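Local coordinates for hydroxylase (Rhodococcus sp., PDB 2OR0), which is probably a flavin-dependent hydroxylase of the acyl-CoA dehydrogenase family, using reduced flavin and molecular oxygen to insert one oxygen atom into a substrate, at residues G150-S156 with G208-V214; H160-L166 with L183-R189. All coordinates share one frame; numbering follows the deposited sequence.

Interaction 1: residues G150-S156 with G208-V214; sequences GRWSFSS and GSKDLIV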
loop_
_atom_site.group_PDB
_atom_site.type_symbol
_atom_site.label_atom_id
_atom_site.label_comp_id
_atom_site.label_asym_id
_atom_site.label_seq_id
_atom_site.Cartn_x
_atom_site.Cartn_y
_atom_site.Cartn_z
ATOM N N GLY A 150 -16.302 -7.662 14.883
ATOM C CA GLY A 150 -14.926 -8.168 14.850
ATOM C C GLY A 150 -13.884 -7.181 15.360
ATOM O O GLY A 150 -14.205 -6.066 15.801
ATOM N N ARG A 151 -12.624 -7.619 15.314
ATOM C CA ARG A 151 -11.477 -6.790 15.668
ATOM C C ARG A 151 -10.437 -6.958 14.545
ATOM O O ARG A 151 -10.037 -8.077 14.223
ATOM C CB ARG A 151 -10.900 -7.206 17.034
ATOM C CG ARG A 151 -9.678 -6.362 17.460
ATOM C CD ARG A 151 -9.398 -6.338 18.962
ATOM N NE ARG A 151 -8.223 -5.484 19.230
ATOM C CZ ARG A 151 -7.896 -4.955 20.413
ATOM N NH1 ARG A 151 -8.647 -5.166 21.493
ATOM N NH2 ARG A 151 -6.792 -4.215 20.534
ATOM N N TRP A 152 -10.041 -5.836 13.950
ATOM C CA TRP A 152 -9.086 -5.817 12.846
ATOM C C TRP A 152 -7.852 -5.077 13.341
ATOM O O TRP A 152 -7.968 -4.215 14.189
ATOM C CB TRP A 152 -9.651 -5.047 11.636
ATOM C CG TRP A 152 -10.810 -5.725 10.935
ATOM C CD1 TRP A 152 -10.767 -6.435 9.769
ATOM C CD2 TRP A 152 -12.189 -5.722 11.354
ATOM N NE1 TRP A 152 -12.028 -6.883 9.438
ATOM C CE2 TRP A 152 -12.919 -6.460 10.392
ATOM C CE3 TRP A 152 -12.872 -5.154 12.435
ATOM C CZ2 TRP A 152 -14.313 -6.652 10.482
ATOM C CZ3 TRP A 152 -14.262 -5.353 12.529
ATOM C CH2 TRP A 152 -14.956 -6.107 11.559
ATOM N N SER A 153 -6.688 -5.402 12.799
ATOM C CA SER A 153 -5.470 -4.664 13.116
ATOM C C SER A 153 -4.870 -4.036 11.852
ATOM O O SER A 153 -5.318 -4.336 10.741
ATOM C CB SER A 153 -4.461 -5.620 13.771
ATOM O OG SER A 153 -4.279 -6.732 12.933
ATOM N N PHE A 154 -3.849 -3.184 12.028
ATOM C CA PHE A 154 -3.115 -2.578 10.909
ATOM C C PHE A 154 -4.020 -1.669 10.058
ATOM O O PHE A 154 -3.938 -1.695 8.829
ATOM C CB PHE A 154 -2.450 -3.661 10.026
ATOM C CG PHE A 154 -1.051 -3.306 9.492
ATOM C CD1 PHE A 154 -0.013 -4.263 9.536
ATOM C CD2 PHE A 154 -0.774 -2.060 8.889
ATOM C CE1 PHE A 154 1.282 -3.969 9.003
ATOM C CE2 PHE A 154 0.511 -1.758 8.381
ATOM C CZ PHE A 154 1.535 -2.707 8.435
ATOM N N SER A 155 -4.858 -0.856 10.710
ATOM C CA SER A 155 -5.694 0.108 9.980
ATOM C C SER A 155 -4.917 1.400 9.704
ATOM O O SER A 155 -5.022 2.364 10.452
ATOM C CB SER A 155 -6.989 0.393 10.754
ATOM O OG SER A 155 -7.853 1.262 10.026
ATOM N N SER A 156 -4.131 1.418 8.621
ATOM C CA SER A 156 -3.184 2.517 8.371
ATOM C C SER A 156 -3.888 3.848 8.152
ATOM O O SER A 156 -4.862 3.899 7.411
ATOM C CB SER A 156 -2.306 2.202 7.141
ATOM O OG SER A 156 -1.614 0.990 7.327
ATOM N N GLY A 208 0.165 5.194 12.194
ATOM C CA GLY A 208 -0.893 5.064 13.174
ATOM C C GLY A 208 -1.847 3.977 12.774
ATOM O O GLY A 208 -3.047 4.213 12.749
ATOM N N SER A 209 -1.316 2.781 12.487
ATOM C CA SER A 209 -2.103 1.664 12.007
ATOM C C SER A 209 -2.762 0.874 13.155
ATOM O O SER A 209 -2.509 -0.320 13.354
ATOM C CB SER A 209 -1.261 0.762 11.107
ATOM O OG SER A 209 -0.683 1.500 10.038
ATOM N N LYS A 210 -3.647 1.560 13.862
ATOM C CA LYS A 210 -4.336 1.044 15.059
ATOM C C LYS A 210 -5.362 -0.048 14.752
ATOM O O LYS A 210 -5.742 -0.242 13.590
ATOM C CB LYS A 210 -4.990 2.215 15.810
ATOM C CG LYS A 210 -3.975 3.160 16.473
ATOM C CD LYS A 210 -4.636 4.490 16.818
ATOM C CE LYS A 210 -3.641 5.560 17.195
ATOM N NZ LYS A 210 -4.375 6.849 17.381
ATOM N N ASP A 211 -5.746 -0.795 15.795
ATOM C CA ASP A 211 -6.842 -1.747 15.730
ATOM C C ASP A 211 -8.184 -1.015 15.644
ATOM O O ASP A 211 -8.346 0.083 16.194
ATOM C CB ASP A 211 -6.870 -2.631 16.992
ATOM C CG ASP A 211 -5.734 -3.674 17.029
ATOM O OD1 ASP A 211 -4.738 -3.593 16.240
ATOM O OD2 ASP A 211 -5.837 -4.583 17.879
ATOM N N LEU A 212 -9.142 -1.649 14.980
ATOM C CA LEU A 212 -10.535 -1.207 14.968
ATOM C C LEU A 212 -11.411 -2.322 15.532
ATOM O O LEU A 212 -11.189 -3.491 15.233
ATOM C CB LEU A 212 -11.007 -0.931 13.527
ATOM C CG LEU A 212 -10.335 0.073 12.574
ATOM C CD1 LEU A 212 -11.203 0.290 11.339
ATOM C CD2 LEU A 212 -10.010 1.412 13.228
ATOM N N ILE A 213 -12.428 -1.944 16.308
ATOM C CA ILE A 213 -13.417 -2.892 16.846
ATOM C C ILE A 213 -14.837 -2.524 16.399
ATOM O O ILE A 213 -15.220 -1.353 16.439
ATOM C CB ILE A 213 -13.390 -2.950 18.402
ATOM C CG1 ILE A 213 -12.185 -3.762 18.874
ATOM C CG2 ILE A 213 -14.649 -3.680 18.954
ATOM C CD1 ILE A 213 -12.035 -3.795 20.407
ATOM N N VAL A 214 -15.599 -3.533 15.996
ATOM C CA VAL A 214 -17.034 -3.390 15.733
ATOM C C VAL A 214 -17.798 -4.375 16.638
ATOM O O VAL A 214 -17.498 -5.578 16.641
ATOM C CB VAL A 214 -17.357 -3.615 14.210
ATOM C CG1 VAL A 214 -18.853 -3.430 13.927
ATOM C CG2 VAL A 214 -16.561 -2.636 13.329
HETATM O O HOH W 1 -2.863 -2.630 14.538
#
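Arg151 reaches Asp211 with its chain extended, CG anti to the backbone N (chi1 180°), and grips one carboxylate oxygen side-on: NE lies 2.9 Å and NH2 2.8 Å from Asp211 OD2. That oxygen sits at the guanidinium edge, within 5° of its plane, but is met on its anti side; both nitrogens share it, and the guanidinium and carboxylate planes stand 87° apart, unlike a coplanar two-oxygen pair. Arg151 CD passes Ile213 CG1 at 3.8 Å. Asp211 OD1 takes a hydrogen bond from a water that also donates to Ser209 O and accepts from Phe154 N, where the strand pairing becomes irregular. On the face carrying Trp152, Leu212 and Val214, Trp152 brings CZ3 to Val214 CG2 at 3.6 Å, while its NE1 bonds to Gly167 O. Trp152 N to Leu212 O at 2.9 Å typifies the antiparallel pairing. Ser156 OG and Ser209 OG share a hydrogen bond of 2.9 Å; Trp97 NE1 also bonds to Ser156 OG and Thr207 OG1 to Ser209 OG. The chemistry is divided: ion pair and water on the Arg151 side, apolar packing on the Trp152 side, consistent with one face turned to solvent and one to the core.

Interaction 2: residues H160-L166 with L183-R189; sequences HCQWAFL and LHVILPR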
loop_
_atom_site.group_PDB
_atom_site.type_symbol
_atom_site.label_atom_id
_atom_site.label_comp_id
_atom_site.label_asym_id
_atom_site.label_seq_id
_atom_site.Cartn_x
_atom_site.Cartn_y
_atom_site.Cartn_z
ATOM N N HIS A 160 -7.356 9.573 10.304
ATOM C CA HIS A 160 -7.608 10.599 9.291
ATOM C C HIS A 160 -8.679 10.170 8.284
ATOM O O HIS A 160 -8.943 10.862 7.288
ATOM C CB HIS A 160 -6.285 10.959 8.607
ATOM C CG HIS A 160 -5.282 11.563 9.538
ATOM N ND1 HIS A 160 -5.402 12.849 10.025
ATOM C CD2 HIS A 160 -4.148 11.054 10.088
ATOM C CE1 HIS A 160 -4.380 13.108 10.827
ATOM N NE2 HIS A 160 -3.606 12.038 10.878
ATOM N N CYS A 161 -9.293 9.024 8.561
ATOM C CA CYS A 161 -10.307 8.442 7.701
ATOM C C CYS A 161 -11.690 8.527 8.360
ATOM O O CYS A 161 -11.808 8.467 9.592
ATOM C CB CYS A 161 -9.961 6.992 7.384
ATOM S SG CYS A 161 -8.374 6.775 6.484
ATOM N N GLN A 162 -12.720 8.663 7.527
ATOM C CA GLN A 162 -14.101 8.802 7.995
ATOM C C GLN A 162 -14.959 7.593 7.643
ATOM O O GLN A 162 -16.121 7.519 8.027
ATOM C CB GLN A 162 -14.716 10.120 7.491
ATOM C CG GLN A 162 -14.219 11.369 8.274
ATOM C CD GLN A 162 -14.444 11.257 9.801
ATOM O OE1 GLN A 162 -15.568 10.986 10.272
ATOM N NE2 GLN A 162 -13.374 11.475 10.577
ATOM N N TRP A 163 -14.374 6.648 6.915
ATOM C CA TRP A 163 -15.016 5.389 6.567
ATOM C C TRP A 163 -13.944 4.288 6.627
ATOM O O TRP A 163 -12.749 4.582 6.555
ATOM C CB TRP A 163 -15.608 5.435 5.152
ATOM C CG TRP A 163 -16.764 6.411 4.972
ATOM C CD1 TRP A 163 -16.682 7.771 4.860
ATOM C CD2 TRP A 163 -18.157 6.088 4.897
ATOM N NE1 TRP A 163 -17.937 8.317 4.715
ATOM C CE2 TRP A 163 -18.862 7.308 4.741
ATOM C CE3 TRP A 163 -18.882 4.887 4.950
ATOM C CZ2 TRP A 163 -20.261 7.361 4.635
ATOM C CZ3 TRP A 163 -20.267 4.935 4.822
ATOM C CH2 TRP A 163 -20.938 6.167 4.669
ATOM N N ALA A 164 -14.374 3.034 6.724
ATOM C CA ALA A 164 -13.446 1.909 6.662
ATOM C C ALA A 164 -13.950 0.908 5.672
ATOM O O ALA A 164 -15.155 0.703 5.569
ATOM C CB ALA A 164 -13.301 1.250 8.016
ATOM N N PHE A 165 -13.007 0.295 4.964
ATOM C CA PHE A 165 -13.241 -0.781 4.031
ATOM C C PHE A 165 -12.682 -2.043 4.688
ATOM O O PHE A 165 -11.470 -2.167 4.814
ATOM C CB PHE A 165 -12.416 -0.485 2.781
ATOM C CG PHE A 165 -13.113 -0.779 1.485
ATOM C CD1 PHE A 165 -12.836 -0.000 0.342
ATOM C CD2 PHE A 165 -14.036 -1.813 1.375
ATOM C CE1 PHE A 165 -13.481 -0.251 -0.875
ATOM C CE2 PHE A 165 -14.686 -2.059 0.140
ATOM C CZ PHE A 165 -14.402 -1.273 -0.965
ATOM N N LEU A 166 -13.517 -2.985 5.112
ATOM C CA LEU A 166 -13.008 -4.104 5.917
ATOM C C LEU A 166 -13.372 -5.438 5.329
ATOM O O LEU A 166 -14.406 -5.552 4.674
ATOM C CB LEU A 166 -13.568 -4.032 7.345
ATOM C CG LEU A 166 -13.381 -2.717 8.096
ATOM C CD1 LEU A 166 -14.337 -2.641 9.327
ATOM C CD2 LEU A 166 -11.880 -2.528 8.484
ATOM N N LEU A 183 -16.703 -11.035 2.329
ATOM C CA LEU A 183 -17.092 -9.711 1.862
ATOM C C LEU A 183 -16.000 -8.701 2.067
ATOM O O LEU A 183 -15.132 -8.890 2.939
ATOM C CB LEU A 183 -18.309 -9.190 2.647
ATOM C CG LEU A 183 -19.634 -9.980 2.698
ATOM C CD1 LEU A 183 -20.543 -9.348 3.751
ATOM C CD2 LEU A 183 -20.352 -10.001 1.351
ATOM N N HIS A 184 -16.076 -7.626 1.272
ATOM C CA HIS A 184 -15.574 -6.317 1.639
ATOM C C HIS A 184 -16.763 -5.425 2.024
ATOM O O HIS A 184 -17.760 -5.343 1.286
ATOM C CB HIS A 184 -14.796 -5.675 0.474
ATOM C CG HIS A 184 -13.552 -6.418 0.073
ATOM N ND1 HIS A 184 -12.841 -6.122 -1.076
ATOM C CD2 HIS A 184 -12.897 -7.452 0.658
ATOM C CE1 HIS A 184 -11.802 -6.933 -1.176
ATOM N NE2 HIS A 184 -11.815 -7.753 -0.142
ATOM N N VAL A 185 -16.680 -4.758 3.174
ATOM C CA VAL A 185 -17.821 -3.988 3.701
ATOM C C VAL A 185 -17.386 -2.557 4.003
ATOM O O VAL A 185 -16.238 -2.321 4.409
ATOM C CB VAL A 185 -18.435 -4.666 4.987
ATOM C CG1 VAL A 185 -18.955 -6.059 4.672
ATOM C CG2 VAL A 185 -17.416 -4.728 6.146
ATOM N N ILE A 186 -18.280 -1.598 3.788
ATOM C CA ILE A 186 -17.964 -0.193 4.061
ATOM C C ILE A 186 -18.764 0.302 5.274
ATOM O O ILE A 186 -19.985 0.091 5.339
ATOM C CB ILE A 186 -18.231 0.707 2.816
ATOM C CG1 ILE A 186 -17.289 0.337 1.666
ATOM C CG2 ILE A 186 -18.065 2.182 3.139
ATOM C CD1 ILE A 186 -18.023 -0.288 0.487
ATOM N N LEU A 187 -18.075 0.934 6.235
ATOM C CA LEU A 187 -18.699 1.447 7.471
ATOM C C LEU A 187 -18.272 2.869 7.708
ATOM O O LEU A 187 -17.109 3.194 7.500
ATOM C CB LEU A 187 -18.281 0.634 8.706
ATOM C CG LEU A 187 -18.892 -0.738 8.964
ATOM C CD1 LEU A 187 -18.345 -1.759 8.006
ATOM C CD2 LEU A 187 -18.606 -1.162 10.391
ATOM N N PRO A 188 -19.209 3.736 8.136
ATOM C CA PRO A 188 -18.828 5.073 8.563
ATOM C C PRO A 188 -18.143 4.993 9.932
ATOM O O PRO A 188 -18.377 4.025 10.662
ATOM C CB PRO A 188 -20.172 5.795 8.680
ATOM C CG PRO A 188 -21.177 4.707 8.913
ATOM C CD PRO A 188 -20.667 3.510 8.203
ATOM N N ARG A 189 -17.318 5.995 10.262
ATOM C CA ARG A 189 -16.506 5.987 11.491
ATOM C C ARG A 189 -17.381 5.948 12.737
ATOM O O ARG A 189 -16.984 5.452 13.794
ATOM C CB ARG A 189 -15.580 7.208 11.548
ATOM C CG ARG A 189 -14.710 7.247 12.784
ATOM C CD ARG A 189 -13.317 7.704 12.469
ATOM N NE ARG A 189 -12.730 8.377 13.622
ATOM C CZ ARG A 189 -11.634 9.127 13.577
ATOM N NH1 ARG A 189 -10.978 9.300 12.430
ATOM N NH2 ARG A 189 -11.186 9.703 14.685
#
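Leu187 O receives the backbone N of Ala164 at 2.8 Å, with an angle of 155° at the hydrogen, and the carbonyl of Ala164 accepts Leu187 N in return. Leu166 and Val185 form the next such hydrogen-bonded pair, giving a regular antiparallel ladder whose strand axes approach to 4.6 Å at 160°. On one face Trp163 and Phe165 lie against Ile186 and Pro188. Pro188 CB sits 4.0 Å from the centroid of the Trp163 six-membered ring, only 10° off the normal, a CH-pi contact over the face; Ile186 CG2 approaches the same indole obliquely, 3.4 Å from Trp163 CE3. Phe165 and Ile186 run side by side, pointing the same way, with Ile186 CG1 over the phenyl face. Helix 114-121 packs on Trp163 and Ile186. On the opposite face Leu166 CB meets Val185 CG2 at 4.1 Å. Beyond the ladder, Arg189 N bonds to Gln162 O from above the carbonyl plane. Its side chain, bent at chi2, turns back so that NH1 reaches Cys161 O at 3.1 Å, an acceptor lying in the guanidinium plane; NH1 also bonds to Asp159 O. Replacing Arg189 with an alanine would probably leave the carbonyls of Cys161 and Asp159 without this shared donor and the turn before the strand less firmly held. The arrangement is a beta hairpin of strands 163-170 and 182-188, part of the beta domain characteristic of the acyl-CoA dehydrogenase fold.

How the interactions relate
Interactions 1 and 2 pair strands of one mixed sheet, and their apolar side chains meet between them, with centres about 11 Å apart. Four packing contacts join them: Trp152 NE1 to Leu166 CB at 3.9 Å, Val214 CG2 to Leu187 CD2 at 3.9 Å, and Leu212 CD1 to Ala164 CB at 4.0 Å and to Leu166 CD2 at 4.1 Å. Strands 145-155 and 163-170 follow each other in sequence, so a short connection leads from interaction 1 to interaction 2. That connection links them by polar contacts too: Asp159, whose carbonyl holds Arg189, also pairs through its carboxylate with Lys210. Each contact's centre is about 16 Å from the chain's centre, on the same side.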